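Local coordinates for protein putative L-alanine-DL-glutamate epimerase (Burkholderia xenovorans LB400, PDB 3SN4) that binds magnesium and 2-oxoglutarate and is probably a racemase or epimerase of the mandelate racemase/muconate lactonizing enzyme family, at residues V121-C126 with T344-L349; A161-I166 with E215-L220; E36-F41 with N319-L324. All blocks are in the same frame, centred on the assembly; numbering follows the deposited sequence.

Contact 1. Residues V121-C126 with T344-L349; sequences VYWSHC and TDIDRL. With AKG (2-oxoglutaric acid), chain C.
Trp123 meets Ile346 and Asp347 because its CG stands anti to the backbone N (chi1 174°), which carries the indole over to residues 344-349. At His125 the first torsion is different: CG lies beside the backbone N (chi1 -62°), and ND1 faces Asp345. CB of Ile346 rests on one face of the indole, 3.6 Å from the centroid of the five-membered ring, as a CH-pi contact. The sulfur of Cys126 lies over the opposite face. At the ring edge NE1 donates to OD2 of Asp347 over 3.1 Å. The bond lies in the indole plane but reaches the oxygen from above the carboxylate plane. OD2 also accepts from two waters, one bound to Ser124 O and one to His125 O. OD1 of Asp347 forms a salt bridge with Arg130.

The backbones pair in parallel at Trp123 and Thr344, on strands 118-123 and 342-344. Thr344 N donates to Tyr122 O at 3.1 Å, and Ser124 N to Thr344 O at 2.8 Å. Beyond this pairing His125 and Asp345 meet next to the bound 2-oxoglutarate.

There His125 ND1 donates to OD1 of Asp345 over 2.7 Å. The bond is nearly straight (165°), lies close to the imidazole plane and meets the syn side of the carboxylate. This fixes the rotation of the ring. NE2, across the ring, donates to O3 of 2-oxoglutarate at 3.2 Å, and Trp129 stacks on the imidazole.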
loop_
_atom_site.group_PDB
_atom_site.type_symbol
_atom_site.label_atom_id
_atom_site.label_comp_id
_atom_site.label_asym_id
_atom_site.label_seq_id
_atom_site.Cartn_x
_atom_site.Cartn_y
_atom_site.Cartn_z
ATOM N N VAL A 121 -0.414 23.877 -31.907
ATOM C CA VAL A 121 0.353 24.571 -30.910
ATOM C C VAL A 121 -0.585 25.378 -30.039
ATOM O O VAL A 121 -1.757 25.596 -30.393
ATOM C CB VAL A 121 1.366 25.544 -31.590
ATOM C CG1 VAL A 121 2.239 24.797 -32.586
ATOM C CG2 VAL A 121 0.613 26.699 -32.316
ATOM N N TYR A 122 -0.078 25.806 -28.890
ATOM C CA TYR A 122 -0.665 26.942 -28.197
ATOM C C TYR A 122 0.320 28.103 -28.135
ATOM O O TYR A 122 1.535 27.909 -28.047
ATOM C CB TYR A 122 -1.154 26.586 -26.810
ATOM C CG TYR A 122 -0.115 26.192 -25.809
ATOM C CD1 TYR A 122 0.385 27.116 -24.886
ATOM C CD2 TYR A 122 0.323 24.871 -25.719
ATOM C CE1 TYR A 122 1.321 26.731 -23.911
ATOM C CE2 TYR A 122 1.265 24.485 -24.753
ATOM C CZ TYR A 122 1.736 25.415 -23.857
ATOM O OH TYR A 122 2.645 25.017 -22.936
ATOM N N TRP A 123 -0.236 29.302 -28.170
ATOM C CA TRP A 123 0.535 30.536 -28.078
ATOM C C TRP A 123 0.770 30.805 -26.611
ATOM O O TRP A 123 -0.149 31.188 -25.875
ATOM C CB TRP A 123 -0.235 31.674 -28.729
ATOM C CG TRP A 123 0.365 33.061 -28.589
ATOM C CD1 TRP A 123 1.358 33.462 -27.754
ATOM C CD2 TRP A 123 -0.082 34.237 -29.274
ATOM N NE1 TRP A 123 1.587 34.812 -27.895
ATOM C CE2 TRP A 123 0.708 35.312 -28.818
ATOM C CE3 TRP A 123 -1.066 34.481 -30.235
ATOM C CZ2 TRP A 123 0.540 36.622 -29.290
ATOM C CZ3 TRP A 123 -1.231 35.778 -30.712
ATOM C CH2 TRP A 123 -0.428 36.831 -30.242
ATOM N N SER A 124 2.004 30.560 -26.197
ATOM C CA SER A 124 2.357 30.573 -24.799
ATOM C C SER A 124 2.756 31.954 -24.374
ATOM O O SER A 124 3.038 32.815 -25.221
ATOM C CB SER A 124 3.504 29.600 -24.535
ATOM O OG SER A 124 3.653 29.466 -23.147
ATOM N N HIS A 125 2.757 32.170 -23.052
ATOM C CA HIS A 125 3.059 33.475 -22.451
ATOM C C HIS A 125 2.252 34.587 -23.108
ATOM O O HIS A 125 2.797 35.610 -23.521
ATOM C CB HIS A 125 4.562 33.761 -22.552
ATOM C CG HIS A 125 5.383 32.768 -21.813
ATOM N ND1 HIS A 125 5.989 31.697 -22.429
ATOM C CD2 HIS A 125 5.630 32.637 -20.488
ATOM C CE1 HIS A 125 6.598 30.960 -21.518
ATOM N NE2 HIS A 125 6.399 31.510 -20.334
ATOM N N CYS A 126 0.948 34.349 -23.199
ATOM C CA CYS A 126 0.029 35.230 -23.869
ATOM C C CYS A 126 -1.074 35.601 -22.869
ATOM O O CYS A 126 -1.971 34.774 -22.611
ATOM C CB CYS A 126 -0.555 34.487 -25.073
ATOM S SG CYS A 126 -1.933 35.318 -25.932
ATOM N N THR A 344 4.484 27.071 -27.987
ATOM C CA THR A 344 5.336 27.981 -28.711
ATOM C C THR A 344 5.060 29.422 -28.323
ATOM O O THR A 344 3.926 29.774 -28.082
ATOM C CB THR A 344 5.181 27.782 -30.213
ATOM O OG1 THR A 344 6.363 28.280 -30.836
ATOM C CG2 THR A 344 3.941 28.494 -30.761
ATOM N N ASP A 345 6.111 30.238 -28.276
ATOM C CA ASP A 345 5.977 31.677 -28.042
ATOM C C ASP A 345 5.818 32.384 -29.383
ATOM O O ASP A 345 6.722 32.408 -30.217
ATOM C CB ASP A 345 7.172 32.233 -27.279
ATOM C CG ASP A 345 7.222 31.780 -25.801
ATOM O OD1 ASP A 345 6.161 31.581 -25.142
ATOM O OD2 ASP A 345 8.358 31.679 -25.271
ATOM N N ILE A 346 4.662 32.969 -29.609
ATOM C CA ILE A 346 4.413 33.593 -30.888
ATOM C C ILE A 346 4.976 35.017 -30.896
ATOM O O ILE A 346 5.372 35.527 -31.943
ATOM C CB ILE A 346 2.909 33.489 -31.255
ATOM C CG1 ILE A 346 2.546 31.994 -31.438
ATOM C CG2 ILE A 346 2.561 34.291 -32.544
ATOM C CD1 ILE A 346 3.154 31.375 -32.687
ATOM N N ASP A 347 5.044 35.647 -29.722
ATOM C CA ASP A 347 5.706 36.946 -29.602
ATOM C C ASP A 347 7.186 36.682 -29.847
ATOM O O ASP A 347 7.746 35.772 -29.253
ATOM C CB ASP A 347 5.539 37.558 -28.210
ATOM C CG ASP A 347 4.094 37.860 -27.873
ATOM O OD1 ASP A 347 3.560 38.845 -28.436
ATOM O OD2 ASP A 347 3.508 37.108 -27.045
ATOM N N ARG A 348 7.794 37.477 -30.730
ATOM C CA ARG A 348 9.192 37.302 -31.110
ATOM C C ARG A 348 9.960 38.583 -30.898
ATOM O O ARG A 348 9.423 39.679 -31.098
ATOM C CB ARG A 348 9.314 37.017 -32.602
ATOM C CG ARG A 348 9.046 35.611 -33.043
ATOM C CD ARG A 348 9.649 35.402 -34.462
ATOM N NE ARG A 348 9.836 36.645 -35.234
ATOM C CZ ARG A 348 8.888 37.279 -35.928
ATOM N NH1 ARG A 348 7.637 36.811 -35.967
ATOM N NH2 ARG A 348 9.190 38.403 -36.578
ATOM N N LEU A 349 11.232 38.414 -30.558
ATOM C CA LEU A 349 12.218 39.493 -30.601
ATOM C C LEU A 349 12.333 40.096 -32.003
ATOM O O LEU A 349 12.289 39.386 -32.999
ATOM C CB LEU A 349 13.590 38.956 -30.181
ATOM C CG LEU A 349 13.674 38.420 -28.748
ATOM C CD1 LEU A 349 15.048 37.827 -28.480
ATOM C CD2 LEU A 349 13.337 39.539 -27.748
HETATM C C1 AKG C . 6.447 27.406 -19.501
HETATM O O1 AKG C . 6.898 27.782 -20.622
HETATM O O2 AKG C . 5.430 26.646 -19.434
HETATM C C2 AKG C . 7.122 27.818 -18.240
HETATM O O5 AKG C . 6.600 27.592 -17.151
HETATM C C3 AKG C . 8.495 28.447 -18.195
HETATM C C4 AKG C . 8.616 29.979 -18.107
HETATM C C5 AKG C . 7.886 30.778 -17.041
HETATM O O3 AKG C . 6.655 30.959 -17.204
HETATM O O4 AKG C . 8.538 31.282 -16.079
HETATM O O HOH W 1 4.476 34.576 -26.716
HETATM O O HOH W 2 2.314 37.968 -24.708
#

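Contact 2. Residues A161-I166 with E215-L220; sequences AIKTNI and EILLDL. With MG (magnesium ion), chain B; AKG (2-oxoglutaric acid), chain C.
The flat ends of Asn165 and Asp219 lie side by side and point the same way, amide and carboxylate planes 28° apart. At the carboxylate, OD2 binds the magnesium ion at 2.1 Å, while OD1 accepts from Asn221 N. ND2 of Asn165 comes within 3.7 Å of CB of Asp219. Water 3 bridges ND2 and OD2 and also lies close to the 2-oxoglutarate. The amide is held at both ends, OD1 by Thr128 and ND2 by Asn221.

Behind these groups, strands 161-164 and 215-219 run parallel as neighbours in the C-terminal barrel of the enolase superfamily, with the site at their C-terminal ends. Four backbone bonds join them: Ile162 N to Glu215 O, Leu217 N to Ile162 O, Thr164 N to Leu217 O and Asp219 N to Thr164 O. Ala161, Lys163 and Leu217 share the inner face. Ile162, Thr164, Ile216 and Leu218 point the other way, and Ile162, Thr164 and Ile216 meet helix 193-210.

The Lys163 chain crosses Leu217 at about a right angle, CG 3.5 Å from Leu217 CB. It bends at chi3 (81°), and NZ ends 2.7 Å from O2 of the ligand, to which it donates. Glu245 forms a salt bridge with NZ, and Tyr122 OH is also bonded to it. O2 and O5 of the ligand chelate the magnesium, which Glu245 and Glu269 bind as well.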
loop_
_atom_site.group_PDB
_atom_site.type_symbol
_atom_site.label_atom_id
_atom_site.label_comp_id
_atom_site.label_asym_id
_atom_site.label_seq_id
_atom_site.Cartn_x
_atom_site.Cartn_y
_atom_site.Cartn_z
ATOM N N ALA A 161 -5.364 27.872 -29.102
ATOM C CA ALA A 161 -5.138 27.845 -27.657
ATOM C C ALA A 161 -4.115 28.899 -27.260
ATOM O O ALA A 161 -3.254 29.248 -28.049
ATOM C CB ALA A 161 -4.664 26.438 -27.213
ATOM N N ILE A 162 -4.242 29.413 -26.038
ATOM C CA ILE A 162 -3.328 30.407 -25.479
ATOM C C ILE A 162 -3.037 30.044 -24.011
ATOM O O ILE A 162 -3.869 29.409 -23.357
ATOM C CB ILE A 162 -3.907 31.859 -25.568
ATOM C CG1 ILE A 162 -5.142 32.032 -24.696
ATOM C CG2 ILE A 162 -4.211 32.244 -27.018
ATOM C CD1 ILE A 162 -5.751 33.419 -24.791
ATOM N N LYS A 163 -1.857 30.422 -23.517
ATOM C CA LYS A 163 -1.492 30.177 -22.108
ATOM C C LYS A 163 -1.056 31.451 -21.410
ATOM O O LYS A 163 -0.166 32.158 -21.899
ATOM C CB LYS A 163 -0.385 29.129 -21.977
ATOM C CG LYS A 163 -0.239 28.613 -20.545
ATOM C CD LYS A 163 0.627 27.361 -20.411
ATOM C CE LYS A 163 2.133 27.700 -20.406
ATOM N NZ LYS A 163 2.991 26.483 -20.576
ATOM N N THR A 164 -1.648 31.709 -20.244
ATOM C CA THR A 164 -1.319 32.867 -19.422
ATOM C C THR A 164 -0.799 32.419 -18.068
ATOM O O THR A 164 -0.759 31.214 -17.762
ATOM C CB THR A 164 -2.543 33.765 -19.241
ATOM O OG1 THR A 164 -2.147 35.031 -18.686
ATOM C CG2 THR A 164 -3.601 33.084 -18.371
ATOM N N ASN A 165 -0.375 33.391 -17.273
ATOM C CA ASN A 165 0.188 33.151 -15.939
ATOM C C ASN A 165 -0.609 33.951 -14.898
ATOM O O ASN A 165 -1.793 34.134 -15.091
ATOM C CB ASN A 165 1.678 33.481 -15.930
ATOM C CG ASN A 165 2.432 32.713 -16.972
ATOM O OD1 ASN A 165 2.411 33.071 -18.159
ATOM N ND2 ASN A 165 3.126 31.654 -16.549
ATOM N N ILE A 166 0.006 34.383 -13.795
ATOM C CA ILE A 166 -0.709 35.066 -12.724
ATOM C C ILE A 166 -0.279 36.526 -12.705
ATOM O O ILE A 166 0.928 36.812 -12.716
ATOM C CB ILE A 166 -0.425 34.430 -11.325
ATOM C CG1 ILE A 166 -0.513 32.886 -11.361
ATOM C CG2 ILE A 166 -1.393 34.976 -10.291
ATOM C CD1 ILE A 166 0.187 32.171 -10.155
ATOM N N GLU A 215 -8.925 27.735 -26.742
ATOM C CA GLU A 215 -8.683 27.086 -25.463
ATOM C C GLU A 215 -7.770 27.957 -24.629
ATOM O O GLU A 215 -6.865 28.589 -25.163
ATOM C CB GLU A 215 -8.075 25.700 -25.653
ATOM C CG GLU A 215 -8.945 24.699 -26.391
ATOM C CD GLU A 215 -9.965 23.991 -25.517
ATOM O OE1 GLU A 215 -9.858 24.009 -24.260
ATOM O OE2 GLU A 215 -10.890 23.391 -26.112
ATOM N N ILE A 216 -7.994 27.971 -23.312
ATOM C CA ILE A 216 -7.187 28.752 -22.404
ATOM C C ILE A 216 -6.490 27.832 -21.419
ATOM O O ILE A 216 -7.143 27.025 -20.736
ATOM C CB ILE A 216 -8.040 29.766 -21.636
ATOM C CG1 ILE A 216 -8.714 30.761 -22.602
ATOM C CG2 ILE A 216 -7.210 30.503 -20.606
ATOM C CD1 ILE A 216 -9.590 31.800 -21.871
ATOM N N LEU A 217 -5.170 27.953 -21.388
ATOM C CA LEU A 217 -4.323 27.230 -20.484
ATOM C C LEU A 217 -3.881 28.207 -19.389
ATOM O O LEU A 217 -3.692 29.390 -19.656
ATOM C CB LEU A 217 -3.100 26.684 -21.226
ATOM C CG LEU A 217 -3.328 25.503 -22.190
ATOM C CD1 LEU A 217 -4.131 25.922 -23.420
ATOM C CD2 LEU A 217 -2.014 24.863 -22.614
ATOM N N LEU A 218 -3.706 27.701 -18.166
ATOM C CA LEU A 218 -3.211 28.508 -17.058
ATOM C C LEU A 218 -1.979 27.838 -16.471
ATOM O O LEU A 218 -2.017 26.649 -16.122
ATOM C CB LEU A 218 -4.294 28.675 -16.000
ATOM C CG LEU A 218 -4.007 29.479 -14.722
ATOM C CD1 LEU A 218 -3.654 30.963 -14.988
ATOM C CD2 LEU A 218 -5.197 29.355 -13.800
ATOM N N ASP A 219 -0.891 28.607 -16.359
ATOM C CA ASP A 219 0.342 28.127 -15.727
ATOM C C ASP A 219 0.532 28.842 -14.407
ATOM O O ASP A 219 0.597 30.077 -14.358
ATOM C CB ASP A 219 1.534 28.339 -16.652
ATOM C CG ASP A 219 2.776 27.546 -16.244
ATOM O OD1 ASP A 219 2.894 27.049 -15.093
ATOM O OD2 ASP A 219 3.678 27.445 -17.105
ATOM N N LEU A 220 0.592 28.042 -13.338
ATOM C CA LEU A 220 0.833 28.518 -11.974
ATOM C C LEU A 220 2.272 28.261 -11.504
ATOM O O LEU A 220 2.650 28.673 -10.401
ATOM C CB LEU A 220 -0.175 27.854 -11.026
ATOM C CG LEU A 220 -1.674 28.018 -11.409
ATOM C CD1 LEU A 220 -2.571 27.134 -10.480
ATOM C CD2 LEU A 220 -2.080 29.483 -11.354
HETATM MG MG MG B . 5.205 25.992 -17.275
HETATM C C1 AKG C . 6.447 27.406 -19.501
HETATM O O1 AKG C . 6.898 27.782 -20.622
HETATM O O2 AKG C . 5.430 26.646 -19.434
HETATM C C2 AKG C . 7.122 27.818 -18.240
HETATM O O5 AKG C . 6.600 27.592 -17.151
HETATM C C3 AKG C . 8.495 28.447 -18.195
HETATM C C4 AKG C . 8.616 29.979 -18.107
HETATM C C5 AKG C . 7.886 30.778 -17.041
HETATM O O3 AKG C . 6.655 30.959 -17.204
HETATM O O4 AKG C . 8.538 31.282 -16.079
HETATM O O HOH W 3 4.338 29.712 -18.355
HETATM O O HOH W 4 5.088 25.522 -15.291
#

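Contact 3. Residues E36-F41 with N319-L324; sequences EFDEGF and NFYGHL. With AKG (2-oxoglutaric acid), chain C.
The active site of this family lies where the N-terminal domain meets the mouth of the barrel, and Phe41 and Phe320 meet there, one from each domain. The rings form a T-shaped pair, planes at 79° and centroids 5.3 Å apart. The edge of Phe320 leads: its CZ sits 3.8 Å from CG of Phe41, over the face and toward the rim. One face of Phe320 lies against the carbon chain of 2-oxoglutarate, with CE1 3.4 Å from C4. CZ of Phe41 approaches C3 of the same ligand. Pro78 of a neighbouring subunit packs on Phe41.

Asp38 shapes the loop that carries Phe41. Its OD2 uses the syn lone pair to accept from Phe41 N at 2.8 Å, an Asx motif. CB of Asp38 touches CE1 of Tyr321 at 3.4 Å. Tyr321 OH is bonded to Asp292.

Farther from the ligand, Glu36 reaches helix 323-335. Its CG stands anti to the backbone N (chi1 -177°) and the chain stays extended, which brings the carboxylate to the start of the helix. OE2 accepts from Gly322 N, the N-cap residue, at 3.0 Å on its syn side. OE1 accepts from Cys325 N. The aliphatic part of Glu36 slides past Leu324. Such a loop from the N-terminal domain, closing over a ligand at the barrel mouth, is typical of the enolase superfamily.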
loop_
_atom_site.group_PDB
_atom_site.type_symbol
_atom_site.label_atom_id
_atom_site.label_comp_id
_atom_site.label_asym_id
_atom_site.label_seq_id
_atom_site.Cartn_x
_atom_site.Cartn_y
_atom_site.Cartn_z
ATOM N N GLU A 36 20.416 24.508 -29.028
ATOM C CA GLU A 36 20.185 25.696 -28.233
ATOM C C GLU A 36 19.980 25.218 -26.806
ATOM O O GLU A 36 19.481 24.112 -26.580
ATOM C CB GLU A 36 19.003 26.498 -28.779
ATOM C CG GLU A 36 18.736 27.789 -28.057
ATOM C CD GLU A 36 17.606 28.628 -28.659
ATOM O OE1 GLU A 36 17.219 28.426 -29.832
ATOM O OE2 GLU A 36 17.105 29.519 -27.926
ATOM N N PHE A 37 20.493 25.987 -25.852
ATOM C CA PHE A 37 20.245 25.730 -24.442
ATOM C C PHE A 37 20.071 27.030 -23.688
ATOM O O PHE A 37 20.135 28.106 -24.272
ATOM C CB PHE A 37 21.354 24.850 -23.849
ATOM C CG PHE A 37 22.685 25.495 -23.746
ATOM C CD1 PHE A 37 23.078 26.109 -22.561
ATOM C CD2 PHE A 37 23.594 25.424 -24.793
ATOM C CE1 PHE A 37 24.328 26.658 -22.435
ATOM C CE2 PHE A 37 24.851 25.992 -24.672
ATOM C CZ PHE A 37 25.222 26.606 -23.498
ATOM N N ASP A 38 19.844 26.930 -22.388
ATOM C CA ASP A 38 19.463 28.095 -21.601
ATOM C C ASP A 38 20.087 28.059 -20.206
ATOM O O ASP A 38 20.203 26.975 -19.610
ATOM C CB ASP A 38 17.941 28.131 -21.475
ATOM C CG ASP A 38 17.480 29.182 -20.496
ATOM O OD1 ASP A 38 17.345 30.335 -20.916
ATOM O OD2 ASP A 38 17.290 28.852 -19.296
ATOM N N GLU A 39 20.488 29.216 -19.690
ATOM C CA GLU A 39 20.940 29.328 -18.290
ATOM C C GLU A 39 20.053 30.204 -17.394
ATOM O O GLU A 39 20.148 30.131 -16.159
ATOM C CB GLU A 39 22.360 29.865 -18.231
ATOM C CG GLU A 39 23.339 28.975 -18.936
ATOM C CD GLU A 39 24.766 29.363 -18.665
ATOM O OE1 GLU A 39 25.032 30.537 -18.362
ATOM O OE2 GLU A 39 25.638 28.495 -18.775
ATOM N N GLY A 40 19.226 31.048 -18.006
ATOM C CA GLY A 40 18.459 32.033 -17.269
ATOM C C GLY A 40 17.343 31.424 -16.448
ATOM O O GLY A 40 16.951 31.999 -15.437
ATOM N N PHE A 41 16.839 30.270 -16.868
ATOM C CA PHE A 41 15.759 29.591 -16.139
ATOM C C PHE A 41 16.325 28.774 -14.986
ATOM O O PHE A 41 16.340 27.532 -15.004
ATOM C CB PHE A 41 14.918 28.734 -17.071
ATOM C CG PHE A 41 13.579 28.314 -16.481
ATOM C CD1 PHE A 41 12.761 29.246 -15.842
ATOM C CD2 PHE A 41 13.132 27.008 -16.591
ATOM C CE1 PHE A 41 11.538 28.864 -15.309
ATOM C CE2 PHE A 41 11.893 26.625 -16.065
ATOM C CZ PHE A 41 11.114 27.557 -15.414
ATOM N N ASN A 319 8.714 24.532 -24.508
ATOM C CA ASN A 319 9.325 25.290 -25.585
ATOM C C ASN A 319 9.041 26.763 -25.413
ATOM O O ASN A 319 7.958 27.238 -25.795
ATOM C CB ASN A 319 8.749 24.804 -26.915
ATOM C CG ASN A 319 9.421 25.419 -28.099
ATOM O OD1 ASN A 319 10.653 25.384 -28.211
ATOM N ND2 ASN A 319 8.622 25.988 -29.006
ATOM N N PHE A 320 9.994 27.482 -24.816
ATOM C CA PHE A 320 9.835 28.917 -24.608
ATOM C C PHE A 320 11.134 29.699 -24.801
ATOM O O PHE A 320 11.389 30.714 -24.112
ATOM C CB PHE A 320 9.183 29.222 -23.241
ATOM C CG PHE A 320 10.115 29.097 -22.048
ATOM C CD1 PHE A 320 10.434 30.216 -21.285
ATOM C CD2 PHE A 320 10.637 27.869 -21.665
ATOM C CE1 PHE A 320 11.300 30.113 -20.178
ATOM C CE2 PHE A 320 11.496 27.769 -20.553
ATOM C CZ PHE A 320 11.816 28.892 -19.816
ATOM N N TYR A 321 11.927 29.253 -25.766
ATOM C CA TYR A 321 13.178 29.906 -26.066
ATOM C C TYR A 321 13.181 30.465 -27.516
ATOM O O TYR A 321 12.204 31.091 -27.933
ATOM C CB TYR A 321 14.313 28.915 -25.801
ATOM C CG TYR A 321 14.158 28.063 -24.555
ATOM C CD1 TYR A 321 14.740 28.433 -23.340
ATOM C CD2 TYR A 321 13.468 26.846 -24.610
ATOM C CE1 TYR A 321 14.608 27.608 -22.174
ATOM C CE2 TYR A 321 13.335 26.009 -23.472
ATOM C CZ TYR A 321 13.919 26.396 -22.255
ATOM O OH TYR A 321 13.775 25.573 -21.135
ATOM N N GLY A 322 14.268 30.261 -28.261
ATOM C CA GLY A 322 14.406 30.782 -29.640
ATOM C C GLY A 322 14.077 29.763 -30.729
ATOM O O GLY A 322 13.691 28.646 -30.442
ATOM N N HIS A 323 14.233 30.149 -31.985
ATOM C CA HIS A 323 13.775 29.297 -33.100
ATOM C C HIS A 323 14.378 27.900 -33.132
ATOM O O HIS A 323 13.689 26.938 -33.520
ATOM C CB HIS A 323 14.061 29.939 -34.440
ATOM C CG HIS A 323 13.176 31.094 -34.774
ATOM N ND1 HIS A 323 11.987 31.338 -34.130
ATOM C CD2 HIS A 323 13.297 32.056 -35.722
ATOM C CE1 HIS A 323 11.411 32.397 -34.665
ATOM N NE2 HIS A 323 12.189 32.860 -35.626
ATOM N N LEU A 324 15.662 27.777 -32.794
ATOM C CA LEU A 324 16.271 26.444 -32.821
ATOM C C LEU A 324 15.635 25.536 -31.790
ATOM O O LEU A 324 15.422 24.362 -32.061
ATOM C CB LEU A 324 17.781 26.470 -32.643
ATOM C CG LEU A 324 18.484 25.089 -32.610
ATOM C CD1 LEU A 324 18.122 24.213 -33.804
ATOM C CD2 LEU A 324 20.024 25.304 -32.580
HETATM C C1 AKG C . 6.447 27.406 -19.501
HETATM O O1 AKG C . 6.898 27.782 -20.622
HETATM O O2 AKG C . 5.430 26.646 -19.434
HETATM C C2 AKG C . 7.122 27.818 -18.240
HETATM O O5 AKG C . 6.600 27.592 -17.151
HETATM C C3 AKG C . 8.495 28.447 -18.195
HETATM C C4 AKG C . 8.616 29.979 -18.107
HETATM C C5 AKG C . 7.886 30.778 -17.041
HETATM O O3 AKG C . 6.655 30.959 -17.204
HETATM O O4 AKG C . 8.538 31.282 -16.079
#

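In the fold
All three contacts are buried, and all touch the same 2-oxoglutarate. Contacts 1 and 2 are direct neighbours: Cys126 N probably bonds to Lys163 O, and CB of Tyr122 packs on CB of Ala161. Contact 1 also touches contact 3, where Asp345 and His125 pack on Phe320. Contacts 2 and 3 do not meet; their nearest atoms are about 7 Å apart. Contact 2 is regular barrel sheet and supplies one ligand of the magnesium ion and charged groups. Contact 1 has one parallel bridge, then depends on side-chain and water bonds. Contact 3 joins two domains and offers the ligand aromatic carbon. Along the chain contact 2 is nested within both others, while contacts 1 and 3 cross.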